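Local structure of UDP-N-Acetylenolpyruvylglucosamine Reductase (Thermus caldophilus, 2GQT) at residues Phe69-Ala80 / Val162-Glu171; Ala209-Leu218 / Arg253-Glu261. The protein reduces UDP-N-acetylenolpyruvylglucosamine to UDP-N-acetylmuramate with a bound FAD and, probably, NADPH as the hydride source, a step in making the bacterial cell wall. All coordinates share one frame; numbering follows the deposited sequence.

Contact 1 of 2, residues Phe69-Ala80 / Val162-Glu171. With FAD (flavin-adenine dinucleotide), chain C.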
loop_
_atom_site.group_PDB
_atom_site.type_symbol
_atom_site.label_atom_id
_atom_site.label_comp_id
_atom_site.label_asym_id
_atom_site.label_seq_id
_atom_site.Cartn_x
_atom_site.Cartn_y
_atom_site.Cartn_z
ATOM N N PHE A 69 -6.369 11.292 -12.180
ATOM C CA PHE A 69 -6.464 10.355 -11.057
ATOM C C PHE A 69 -5.624 10.776 -9.850
ATOM O O PHE A 69 -5.679 10.124 -8.818
ATOM C CB PHE A 69 -6.125 8.933 -11.510
ATOM C CG PHE A 69 -6.978 8.451 -12.649
ATOM C CD1 PHE A 69 -6.445 8.344 -13.924
ATOM C CD2 PHE A 69 -8.318 8.141 -12.455
ATOM C CE1 PHE A 69 -7.229 7.914 -14.993
ATOM C CE2 PHE A 69 -9.111 7.712 -13.518
ATOM C CZ PHE A 69 -8.564 7.610 -14.786
ATOM N N GLN A 70 -4.854 11.864 -9.980
ATOM C CA GLN A 70 -4.036 12.405 -8.883
ATOM C C GLN A 70 -4.584 13.743 -8.357
ATOM O O GLN A 70 -4.006 14.370 -7.462
ATOM C CB GLN A 70 -2.587 12.600 -9.344
ATOM C CG GLN A 70 -1.656 11.411 -9.269
ATOM C CD GLN A 70 -0.262 11.782 -9.749
ATOM O OE1 GLN A 70 0.714 11.710 -9.000
ATOM N NE2 GLN A 70 -0.175 12.224 -10.994
ATOM N N THR A 71 -5.684 14.208 -8.916
ATOM C CA THR A 71 -6.289 15.413 -8.382
ATOM C C THR A 71 -7.320 15.052 -7.308
ATOM O O THR A 71 -7.850 13.929 -7.284
ATOM C CB THR A 71 -6.912 16.283 -9.472
ATOM O OG1 THR A 71 -7.981 15.571 -10.070
ATOM C CG2 THR A 71 -5.894 16.625 -10.551
ATOM N N TYR A 72 -7.595 15.992 -6.407
ATOM C CA TYR A 72 -8.414 15.699 -5.246
ATOM C C TYR A 72 -9.104 16.934 -4.703
ATOM O O TYR A 72 -8.620 18.066 -4.852
ATOM C CB TYR A 72 -7.583 15.036 -4.127
ATOM C CG TYR A 72 -6.520 15.949 -3.550
ATOM C CD1 TYR A 72 -6.766 16.703 -2.396
ATOM C CD2 TYR A 72 -5.274 16.082 -4.170
ATOM C CE1 TYR A 72 -5.800 17.553 -1.880
ATOM C CE2 TYR A 72 -4.312 16.930 -3.652
ATOM C CZ TYR A 72 -4.576 17.658 -2.507
ATOM O OH TYR A 72 -3.617 18.503 -1.992
ATOM N N ASP A 73 -10.231 16.701 -4.053
ATOM C CA ASP A 73 -10.925 17.706 -3.269
ATOM C C ASP A 73 -11.388 16.960 -2.023
ATOM O O ASP A 73 -12.150 16.001 -2.140
ATOM C CB ASP A 73 -12.123 18.244 -4.070
ATOM C CG ASP A 73 -12.862 19.375 -3.372
ATOM O OD1 ASP A 73 -12.852 19.453 -2.131
ATOM O OD2 ASP A 73 -13.489 20.187 -4.088
ATOM N N LEU A 74 -10.932 17.364 -0.837
ATOM C CA LEU A 74 -11.317 16.652 0.391
ATOM C C LEU A 74 -12.821 16.558 0.610
ATOM O O LEU A 74 -13.303 15.627 1.255
ATOM C CB LEU A 74 -10.697 17.305 1.622
ATOM C CG LEU A 74 -9.198 17.113 1.822
ATOM C CD1 LEU A 74 -8.759 18.038 2.928
ATOM C CD2 LEU A 74 -8.834 15.659 2.147
ATOM N N LYS A 75 -13.554 17.531 0.086
ATOM C CA LYS A 75 -15.001 17.574 0.250
ATOM C C LYS A 75 -15.720 17.090 -1.011
ATOM O O LYS A 75 -16.944 17.225 -1.135
ATOM C CB LYS A 75 -15.442 18.988 0.640
ATOM C CG LYS A 75 -14.977 19.407 2.034
ATOM C CD LYS A 75 -15.344 20.851 2.346
ATOM C CE LYS A 75 -15.028 21.207 3.789
ATOM N NZ LYS A 75 -15.774 20.357 4.761
ATOM N N GLY A 76 -14.953 16.520 -1.938
ATOM C CA GLY A 76 -15.511 15.963 -3.167
ATOM C C GLY A 76 -14.793 14.690 -3.559
ATOM O O GLY A 76 -14.498 13.849 -2.712
ATOM N N TRP A 77 -14.519 14.544 -4.848
ATOM C CA TRP A 77 -13.845 13.346 -5.324
ATOM C C TRP A 77 -12.340 13.452 -5.161
ATOM O O TRP A 77 -11.739 14.518 -5.388
ATOM C CB TRP A 77 -14.225 13.063 -6.775
ATOM C CG TRP A 77 -15.624 12.530 -6.892
ATOM C CD1 TRP A 77 -16.757 13.241 -7.170
ATOM C CD2 TRP A 77 -16.038 11.177 -6.682
ATOM N NE1 TRP A 77 -17.849 12.406 -7.163
ATOM C CE2 TRP A 77 -17.436 11.134 -6.865
ATOM C CE3 TRP A 77 -15.357 9.989 -6.365
ATOM C CZ2 TRP A 77 -18.169 9.943 -6.757
ATOM C CZ3 TRP A 77 -16.084 8.811 -6.249
ATOM C CH2 TRP A 77 -17.475 8.801 -6.431
ATOM N N VAL A 78 -11.751 12.328 -4.761
ATOM C CA VAL A 78 -10.332 12.219 -4.492
ATOM C C VAL A 78 -9.776 11.130 -5.403
ATOM O O VAL A 78 -10.190 9.979 -5.320
ATOM C CB VAL A 78 -10.093 11.858 -2.996
ATOM C CG1 VAL A 78 -8.638 11.522 -2.713
ATOM C CG2 VAL A 78 -10.582 12.983 -2.082
ATOM N N GLY A 79 -8.857 11.478 -6.289
ATOM C CA GLY A 79 -8.302 10.506 -7.220
ATOM C C GLY A 79 -7.531 9.393 -6.535
ATOM O O GLY A 79 -6.855 9.622 -5.542
ATOM N N ALA A 80 -7.632 8.179 -7.072
ATOM C CA ALA A 80 -6.990 7.023 -6.445
ATOM C C ALA A 80 -5.468 7.036 -6.517
ATOM O O ALA A 80 -4.811 6.335 -5.747
ATOM C CB ALA A 80 -7.528 5.745 -7.032
ATOM N N VAL A 162 -9.544 0.769 -8.583
ATOM C CA VAL A 162 -10.072 1.919 -7.854
ATOM C C VAL A 162 -9.538 3.183 -8.524
ATOM O O VAL A 162 -8.330 3.324 -8.704
ATOM C CB VAL A 162 -9.652 1.876 -6.382
ATOM C CG1 VAL A 162 -10.157 3.110 -5.629
ATOM C CG2 VAL A 162 -10.146 0.583 -5.729
ATOM N N THR A 163 -10.442 4.068 -8.927
ATOM C CA THR A 163 -10.052 5.258 -9.681
ATOM C C THR A 163 -10.243 6.561 -8.906
ATOM O O THR A 163 -9.534 7.537 -9.168
ATOM C CB THR A 163 -10.821 5.346 -11.007
ATOM O OG1 THR A 163 -12.216 5.143 -10.753
ATOM C CG2 THR A 163 -10.328 4.278 -11.960
ATOM N N ARG A 164 -11.159 6.556 -7.939
ATOM C CA ARG A 164 -11.576 7.774 -7.253
ATOM C C ARG A 164 -12.384 7.388 -6.023
ATOM O O ARG A 164 -13.085 6.384 -6.056
ATOM C CB ARG A 164 -12.531 8.508 -8.202
ATOM C CG ARG A 164 -12.449 9.982 -8.304
ATOM C CD ARG A 164 -13.179 10.346 -9.590
ATOM N NE ARG A 164 -12.211 10.834 -10.552
ATOM C CZ ARG A 164 -11.930 10.322 -11.747
ATOM N NH1 ARG A 164 -12.560 9.263 -12.244
ATOM N NH2 ARG A 164 -11.000 10.919 -12.471
ATOM N N VAL A 165 -12.326 8.191 -4.966
ATOM C CA VAL A 165 -13.140 7.957 -3.776
ATOM C C VAL A 165 -13.758 9.256 -3.261
ATOM O O VAL A 165 -13.288 10.350 -3.592
ATOM C CB VAL A 165 -12.336 7.285 -2.620
ATOM C CG1 VAL A 165 -11.661 6.002 -3.078
ATOM C CG2 VAL A 165 -11.321 8.245 -2.003
ATOM N N ARG A 166 -14.782 9.113 -2.428
ATOM C CA ARG A 166 -15.276 10.189 -1.591
ATOM C C ARG A 166 -14.961 9.787 -0.171
ATOM O O ARG A 166 -15.191 8.647 0.219
ATOM C CB ARG A 166 -16.782 10.383 -1.748
ATOM C CG ARG A 166 -17.245 10.718 -3.148
ATOM C CD ARG A 166 -18.696 11.119 -3.119
ATOM N NE ARG A 166 -18.848 12.291 -2.262
ATOM C CZ ARG A 166 -18.952 13.550 -2.698
ATOM N NH1 ARG A 166 -18.999 13.802 -3.996
ATOM N NH2 ARG A 166 -19.047 14.548 -1.826
ATOM N N LEU A 167 -14.448 10.737 0.600
ATOM C CA LEU A 167 -14.042 10.493 1.972
ATOM C C LEU A 167 -15.135 10.868 2.962
ATOM O O LEU A 167 -15.951 11.766 2.703
ATOM C CB LEU A 167 -12.747 11.253 2.285
ATOM C CG LEU A 167 -11.523 10.928 1.425
ATOM C CD1 LEU A 167 -10.379 11.878 1.761
ATOM C CD2 LEU A 167 -11.062 9.489 1.590
ATOM N N LYS A 168 -15.132 10.185 4.101
ATOM C CA LYS A 168 -16.053 10.457 5.190
ATOM C C LYS A 168 -15.287 11.218 6.264
ATOM O O LYS A 168 -14.499 10.631 7.008
ATOM C CB LYS A 168 -16.599 9.137 5.744
ATOM C CG LYS A 168 -17.649 9.302 6.825
ATOM C CD LYS A 168 -18.031 7.955 7.413
ATOM C CE LYS A 168 -19.009 8.105 8.559
ATOM N NZ LYS A 168 -19.401 6.776 9.099
ATOM N N LEU A 169 -15.487 12.530 6.312
ATOM C CA LEU A 169 -14.736 13.398 7.221
ATOM C C LEU A 169 -15.672 14.290 8.018
ATOM O O LEU A 169 -16.786 14.590 7.572
ATOM C CB LEU A 169 -13.739 14.260 6.445
ATOM C CG LEU A 169 -12.776 13.548 5.489
ATOM C CD1 LEU A 169 -12.026 14.548 4.623
ATOM C CD2 LEU A 169 -11.807 12.650 6.249
ATOM N N LYS A 170 -15.206 14.716 9.189
ATOM C CA LYS A 170 -16.011 15.505 10.118
ATOM C C LYS A 170 -15.195 16.674 10.649
ATOM O O LYS A 170 -14.008 16.534 10.935
ATOM C CB LYS A 170 -16.477 14.634 11.283
ATOM C CG LYS A 170 -17.776 15.096 11.942
ATOM C CD LYS A 170 -19.010 14.510 11.248
ATOM C CE LYS A 170 -19.377 13.128 11.792
ATOM N NZ LYS A 170 -19.989 13.196 13.153
ATOM N N GLU A 171 -15.841 17.824 10.801
ATOM C CA GLU A 171 -15.160 19.023 11.281
ATOM C C GLU A 171 -14.724 18.892 12.740
ATOM O O GLU A 171 -15.525 18.530 13.606
ATOM C CB GLU A 171 -16.051 20.253 11.098
ATOM C CG GLU A 171 -16.329 20.585 9.639
ATOM C CD GLU A 171 -17.241 21.785 9.453
ATOM O OE1 GLU A 171 -17.436 22.201 8.291
ATOM O OE2 GLU A 171 -17.765 22.311 10.458
HETATM P PA FAD C . 0.915 -1.262 -3.818
HETATM O O1A FAD C . 1.915 -1.853 -2.915
HETATM O O2A FAD C . 1.346 -0.527 -5.028
HETATM O O5B FAD C . -0.136 -2.354 -4.286
HETATM C C5B FAD C . -0.737 -3.214 -3.310
HETATM C C4B FAD C . -1.939 -3.912 -3.909
HETATM O O4B FAD C . -2.937 -2.919 -4.223
HETATM C C3B FAD C . -1.649 -4.661 -5.217
HETATM O O3B FAD C . -2.529 -5.784 -5.278
HETATM C C2B FAD C . -2.032 -3.630 -6.272
HETATM O O2B FAD C . -2.385 -4.236 -7.515
HETATM C C1B FAD C . -3.259 -3.013 -5.633
HETATM N N9A FAD C . -3.607 -1.657 -6.105
HETATM C C8A FAD C . -2.840 -0.557 -6.034
HETATM N N7A FAD C . -3.516 0.477 -6.540
HETATM C C5A FAD C . -4.727 0.042 -6.907
HETATM C C6A FAD C . -5.850 0.626 -7.505
HETATM N N6A FAD C . -5.912 1.927 -7.818
HETATM N N1A FAD C . -6.923 -0.152 -7.750
HETATM C C2A FAD C . -6.914 -1.460 -7.455
HETATM N N3A FAD C . -5.869 -2.069 -6.902
HETATM C C4A FAD C . -4.778 -1.324 -6.636
HETATM N N1 FAD C . -0.317 -1.223 5.817
HETATM C C2 FAD C . -1.323 -1.110 6.752
HETATM O O2 FAD C . -2.411 -1.625 6.540
HETATM N N3 FAD C . -1.088 -0.434 7.947
HETATM C C4 FAD C . 0.136 0.161 8.221
HETATM O O4 FAD C . 0.304 0.761 9.288
HETATM C C4X FAD C . 1.144 0.050 7.265
HETATM N N5 FAD C . 2.391 0.623 7.502
HETATM C C5X FAD C . 3.376 0.563 6.507
HETATM C C6 FAD C . 4.598 1.198 6.726
HETATM C C7 FAD C . 5.595 1.172 5.756
HETATM C C7M FAD C . 6.926 1.888 6.015
HETATM C C8 FAD C . 5.361 0.491 4.556
HETATM C C8M FAD C . 6.450 0.445 3.475
HETATM C C9 FAD C . 4.144 -0.150 4.342
HETATM C C9A FAD C . 3.139 -0.123 5.309
HETATM N N10 FAD C . 1.906 -0.765 5.106
HETATM C C10 FAD C . 0.910 -0.642 6.072
HETATM C "C1'" FAD C . 1.635 -1.593 3.901
HETATM C "C2'" FAD C . 1.143 -0.754 2.710
HETATM O "O2'" FAD C . 1.483 0.635 2.886
HETATM C "C3'" FAD C . -0.370 -0.858 2.509
HETATM O "O3'" FAD C . -0.728 -2.217 2.222
HETATM C "C4'" FAD C . -0.861 0.077 1.395
HETATM O "O4'" FAD C . -2.289 0.104 1.400
HETATM C "C5'" FAD C . -0.372 -0.321 0.005
HETATM O "O5'" FAD C . -0.733 0.741 -0.879
HETATM P P FAD C . 0.168 1.035 -2.164
HETATM O O1P FAD C . -0.487 2.141 -2.887
HETATM O O2P FAD C . 1.601 1.139 -1.816
HETATM O O3P FAD C . -0.110 -0.322 -2.977
HETATM O O HOH W 1 -10.110 12.580 -9.308
HETATM O O HOH W 2 -14.409 13.503 -0.071
HETATM O O HOH W 3 -15.171 22.272 6.971
#

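Contact 2 of 2, residues Ala209-Leu218 / Arg253-Glu261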
loop_
_atom_site.group_PDB
_atom_site.type_symbol
_atom_site.label_atom_id
_atom_site.label_comp_id
_atom_site.label_asym_id
_atom_site.label_seq_id
_atom_site.Cartn_x
_atom_site.Cartn_y
_atom_site.Cartn_z
ATOM N N ALA A 209 3.669 -10.876 15.382
ATOM C CA ALA A 209 4.782 -11.286 14.515
ATOM C C ALA A 209 6.119 -10.662 14.933
ATOM O O ALA A 209 7.108 -11.378 15.088
ATOM C CB ALA A 209 4.469 -10.974 13.056
ATOM N N GLY A 210 6.141 -9.347 15.128
ATOM C CA GLY A 210 7.358 -8.643 15.523
ATOM C C GLY A 210 7.943 -9.151 16.827
ATOM O O GLY A 210 9.143 -9.414 16.919
ATOM N N ARG A 211 7.081 -9.301 17.832
ATOM C CA ARG A 211 7.492 -9.805 19.141
ATOM C C ARG A 211 7.961 -11.259 19.061
ATOM O O ARG A 211 8.983 -11.611 19.660
ATOM C CB ARG A 211 6.364 -9.647 20.168
ATOM C CG ARG A 211 6.847 -9.514 21.604
ATOM C CD ARG A 211 5.733 -9.070 22.545
ATOM N NE ARG A 211 5.044 -7.881 22.056
ATOM C CZ ARG A 211 3.744 -7.822 21.771
ATOM N NH1 ARG A 211 2.962 -8.881 21.945
ATOM N NH2 ARG A 211 3.220 -6.692 21.323
ATOM N N LEU A 212 7.234 -12.092 18.311
ATOM C CA LEU A 212 7.620 -13.497 18.123
ATOM C C LEU A 212 8.992 -13.607 17.465
ATOM O O LEU A 212 9.843 -14.367 17.920
ATOM C CB LEU A 212 6.587 -14.280 17.296
ATOM C CG LEU A 212 5.275 -14.719 17.964
ATOM C CD1 LEU A 212 4.293 -15.203 16.901
ATOM C CD2 LEU A 212 5.485 -15.800 19.028
ATOM N N ILE A 213 9.200 -12.834 16.402
ATOM C CA ILE A 213 10.465 -12.849 15.676
ATOM C C ILE A 213 11.602 -12.371 16.587
ATOM O O ILE A 213 12.666 -12.990 16.620
ATOM C CB ILE A 213 10.360 -12.032 14.368
ATOM C CG1 ILE A 213 9.425 -12.748 13.379
ATOM C CG2 ILE A 213 11.737 -11.815 13.735
ATOM C CD1 ILE A 213 8.917 -11.868 12.223
ATOM N N ASP A 214 11.351 -11.296 17.334
ATOM C CA ASP A 214 12.292 -10.782 18.341
ATOM C C ASP A 214 12.685 -11.845 19.372
ATOM O O ASP A 214 13.878 -12.087 19.581
ATOM C CB ASP A 214 11.713 -9.540 19.041
ATOM C CG ASP A 214 12.769 -8.722 19.800
ATOM O OD1 ASP A 214 12.371 -7.753 20.480
ATOM O OD2 ASP A 214 13.978 -9.024 19.714
ATOM N N GLU A 215 11.691 -12.488 20.000
ATOM C CA GLU A 215 11.955 -13.503 21.048
ATOM C C GLU A 215 12.733 -14.691 20.504
ATOM O O GLU A 215 13.477 -15.333 21.239
ATOM C CB GLU A 215 10.664 -13.992 21.735
ATOM C CG GLU A 215 10.877 -14.878 23.001
ATOM C CD GLU A 215 11.246 -16.337 22.688
ATOM O OE1 GLU A 215 12.039 -16.945 23.449
ATOM O OE2 GLU A 215 10.756 -16.878 21.678
ATOM N N ARG A 216 12.544 -14.989 19.222
ATOM C CA ARG A 216 13.273 -16.072 18.575
ATOM C C ARG A 216 14.691 -15.673 18.164
ATOM O O ARG A 216 15.431 -16.487 17.620
ATOM C CB ARG A 216 12.500 -16.611 17.370
ATOM C CG ARG A 216 11.133 -17.174 17.717
ATOM C CD ARG A 216 11.186 -18.119 18.916
ATOM N NE ARG A 216 9.882 -18.715 19.172
ATOM C CZ ARG A 216 9.371 -19.707 18.453
ATOM N NH1 ARG A 216 10.066 -20.234 17.451
ATOM N NH2 ARG A 216 8.167 -20.179 18.743
ATOM N N GLY A 217 15.059 -14.422 18.432
ATOM C CA GLY A 217 16.418 -13.946 18.200
ATOM C C GLY A 217 16.752 -13.695 16.741
ATOM O O GLY A 217 17.926 -13.625 16.363
ATOM N N LEU A 218 15.730 -13.526 15.908
ATOM C CA LEU A 218 15.965 -13.482 14.465
ATOM C C LEU A 218 16.354 -12.108 13.923
ATOM O O LEU A 218 16.825 -12.009 12.799
ATOM C CB LEU A 218 14.779 -14.080 13.697
ATOM C CG LEU A 218 14.365 -15.496 14.114
ATOM C CD1 LEU A 218 13.212 -15.992 13.247
ATOM C CD2 LEU A 218 15.537 -16.483 14.082
ATOM N N ARG A 253 13.488 -18.560 6.045
ATOM C CA ARG A 253 14.212 -18.772 7.291
ATOM C C ARG A 253 13.342 -18.464 8.506
ATOM O O ARG A 253 13.360 -19.207 9.488
ATOM C CB ARG A 253 15.487 -17.935 7.308
ATOM C CG ARG A 253 16.538 -18.398 6.300
ATOM C CD ARG A 253 17.432 -19.455 6.906
ATOM N NE ARG A 253 18.383 -18.826 7.815
ATOM C CZ ARG A 253 18.724 -19.316 8.997
ATOM N NH1 ARG A 253 18.167 -20.447 9.430
ATOM N NH2 ARG A 253 19.602 -18.661 9.749
ATOM N N VAL A 254 12.555 -17.391 8.428
ATOM C CA VAL A 254 11.620 -17.071 9.510
ATOM C C VAL A 254 10.556 -18.160 9.630
ATOM O O VAL A 254 10.225 -18.588 10.731
ATOM C CB VAL A 254 10.947 -15.670 9.341
ATOM C CG1 VAL A 254 9.871 -15.439 10.412
ATOM C CG2 VAL A 254 11.990 -14.568 9.386
ATOM N N GLN A 255 10.040 -18.603 8.487
ATOM C CA GLN A 255 8.975 -19.596 8.459
ATOM C C GLN A 255 9.429 -20.985 8.921
ATOM O O GLN A 255 8.605 -21.801 9.341
ATOM C CB GLN A 255 8.342 -19.638 7.072
ATOM C CG GLN A 255 7.561 -18.365 6.745
ATOM C CD GLN A 255 7.002 -18.353 5.336
ATOM O OE1 GLN A 255 7.603 -18.894 4.414
ATOM N NE2 GLN A 255 5.843 -17.710 5.168
ATOM N N GLU A 256 10.734 -21.265 8.852
ATOM C CA GLU A 256 11.284 -22.493 9.457
ATOM C C GLU A 256 11.068 -22.464 10.978
ATOM O O GLU A 256 10.861 -23.513 11.596
ATOM C CB GLU A 256 12.770 -22.690 9.090
ATOM C CG GLU A 256 13.378 -24.015 9.561
ATOM C CD GLU A 256 14.758 -24.276 8.989
ATOM O OE1 GLU A 256 14.881 -24.436 7.750
ATOM O OE2 GLU A 256 15.718 -24.346 9.785
ATOM N N GLU A 257 11.069 -21.272 11.572
ATOM C CA GLU A 257 10.963 -21.097 13.029
ATOM C C GLU A 257 9.580 -20.768 13.567
ATOM O O GLU A 257 9.268 -21.101 14.719
ATOM C CB GLU A 257 11.894 -19.978 13.493
ATOM C CG GLU A 257 13.358 -20.213 13.188
ATOM C CD GLU A 257 13.850 -21.549 13.722
ATOM O OE1 GLU A 257 13.725 -21.791 14.937
ATOM O OE2 GLU A 257 14.365 -22.342 12.922
ATOM N N LEU A 258 8.776 -20.085 12.751
ATOM C CA LEU A 258 7.477 -19.552 13.169
ATOM C C LEU A 258 6.457 -19.735 12.045
ATOM O O LEU A 258 6.738 -19.390 10.905
ATOM C CB LEU A 258 7.596 -18.064 13.524
ATOM C CG LEU A 258 8.402 -17.672 14.769
ATOM C CD1 LEU A 258 8.886 -16.236 14.676
ATOM C CD2 LEU A 258 7.582 -17.910 16.040
ATOM N N PRO A 259 5.276 -20.312 12.361
ATOM C CA PRO A 259 4.235 -20.450 11.338
ATOM C C PRO A 259 3.580 -19.104 10.969
ATOM O O PRO A 259 2.406 -18.863 11.276
ATOM C CB PRO A 259 3.227 -21.395 11.998
ATOM C CG PRO A 259 3.376 -21.132 13.446
ATOM C CD PRO A 259 4.841 -20.864 13.659
ATOM N N LEU A 260 4.345 -18.236 10.311
ATOM C CA LEU A 260 3.854 -16.919 9.904
ATOM C C LEU A 260 3.556 -16.871 8.409
ATOM O O LEU A 260 4.281 -17.464 7.607
ATOM C CB LEU A 260 4.880 -15.840 10.263
ATOM C CG LEU A 260 5.186 -15.583 11.745
ATOM C CD1 LEU A 260 6.337 -14.607 11.896
ATOM C CD2 LEU A 260 3.957 -15.073 12.479
ATOM N N GLU A 261 2.482 -16.166 8.045
ATOM C CA GLU A 261 2.126 -15.941 6.643
ATOM C C GLU A 261 2.541 -14.529 6.239
ATOM O O GLU A 261 2.505 -13.609 7.059
ATOM C CB GLU A 261 0.619 -16.148 6.405
ATOM C CG GLU A 261 0.122 -17.594 6.574
ATOM C CD GLU A 261 0.646 -18.553 5.507
ATOM O OE1 GLU A 261 0.731 -18.165 4.319
ATOM O OE2 GLU A 261 0.969 -19.711 5.856
HETATM O O HOH W 4 6.977 -21.730 16.637
HETATM O O HOH W 5 12.972 -20.201 17.191
#

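Contact 1 of 2, residues Phe69-Ala80 / Val162-Glu171
Arg166 lays its CG methylene over the face of the Trp77 indole, 3.5 Å from the centroid of the six-membered ring and only 2° off the ring normal, a close CH-pi contact. A bend at chi3 (60°) then lifts the guanidinium above the five-membered ring, at most a weak cation-pi attraction, with NH1 3.6 Å from Trp77 NE1; the two planes stand almost upright to each other, and one guanidinium face passes over Gly76. Arg164 fills the angle between the Trp77 CB and CE3 with its CG, which lies 3.5 Å from CE3. Its far end reaches past the Phe69 ring to salt bridges with Glu68 and Glu132, and its NE is also hydrogen-bonded to a water. Trp77, Arg164 and Arg166 thus share one face of an antiparallel pairing of strands 77-79 and 162-167, part of an antiparallel sheet in which strand 77-79 belongs to the FAD-binding domain. The backbone bonds Val78 N to Val165 O and Val165 N to Val78 O, each 2.8 Å, make Val78 and Val165 the hydrogen-bonded pair, whose side chains mesh on the other face, with Val78 CB against Val165 CG2. Leu167 CD1 lies 4.0 Å from Val78 CG2, and Leu74 CD2 sits against Leu167 CD1 and Leu169 CD1 together; helix 84-93 and Leu96 border this apolar patch. Where the strands begin to part, a water accepts from Leu167 N and lies within bonding distance of the carbonyl oxygens of Leu74 and Gly76. At the opposite end Ala80 N bonds to Thr163 O from above the carbonyl plane, while the edge of Phe69 lies beside that same oxygen. One residue earlier, Val162 grips the FAD adenine through its backbone: Val162 N donates to N1A (2.9 Å) and Val162 O accepts from N6A (2.9 Å).

Contact 2 of 2, residues Ala209-Leu218 / Arg253-Glu261
A helix-to-loop packing within the C-terminal domain joins helix 209-215, closed by a Schellman motif at Gly217, to the end of helix 244-257 and the chain that follows it. Leu258 is the main projection, its side chain set among Leu212, Ile213 and Arg216: its CD1 rests 3.8 Å from Ile213 CG1, and its CD2 is set against Leu212 CB. The same CD2 sits over the centre of the Arg216 guanidinium, 3.5 Å from CZ. A fold in the arginine chain at chi2 (-48°) turns the flat group back over the leucine methyl. On the inner side, Ile213 CD1 meets Leu260 CD1 at 3.8 Å, and Ile213 CG1 meets Val254 CG1, the two side chains crossing at about a right angle; Ile228 of strand 226-228 backs both Ile213 and Val254. Leu218 CD1 touches Val254 and the CB of Glu257, and Ala209 CB reaches Leu260 CD2. On the exposed side Arg216 NH1 makes a weak hydrogen bond to Glu257 O, 3.0 Å at 130°, supplemented by one water from NH2 to the same oxygen and another from NH1 to Glu257 OE1, while Arg216 NE forms a salt bridge with Glu215 OE2. Attachment therefore rests mainly on interlocked aliphatic groups, with the arginine a polar lid bonded largely through water.

The two contacts lie on opposite sides of the chain's centre, their own centres about 39 Å apart, and share no helix or strand. Contact 1 is partly buried and joins two strands of one sheet, so direct backbone bonds fix its register; contact 2 is more buried, brings a helix against a helix end and loop, and has no backbone-to-backbone bond across it. Arginines mark the outer side of both: in 69-80/162-171 two pack on an indole, and Arg164 also reaches glutamates outside the segments; in 209-218/253-261 one covers a leucine. Contact 1 touches the FAD adenine through Val162, whereas in contact 2 the Ala209 side chain is about 7 Å from that of Cys199, the probable proton donor.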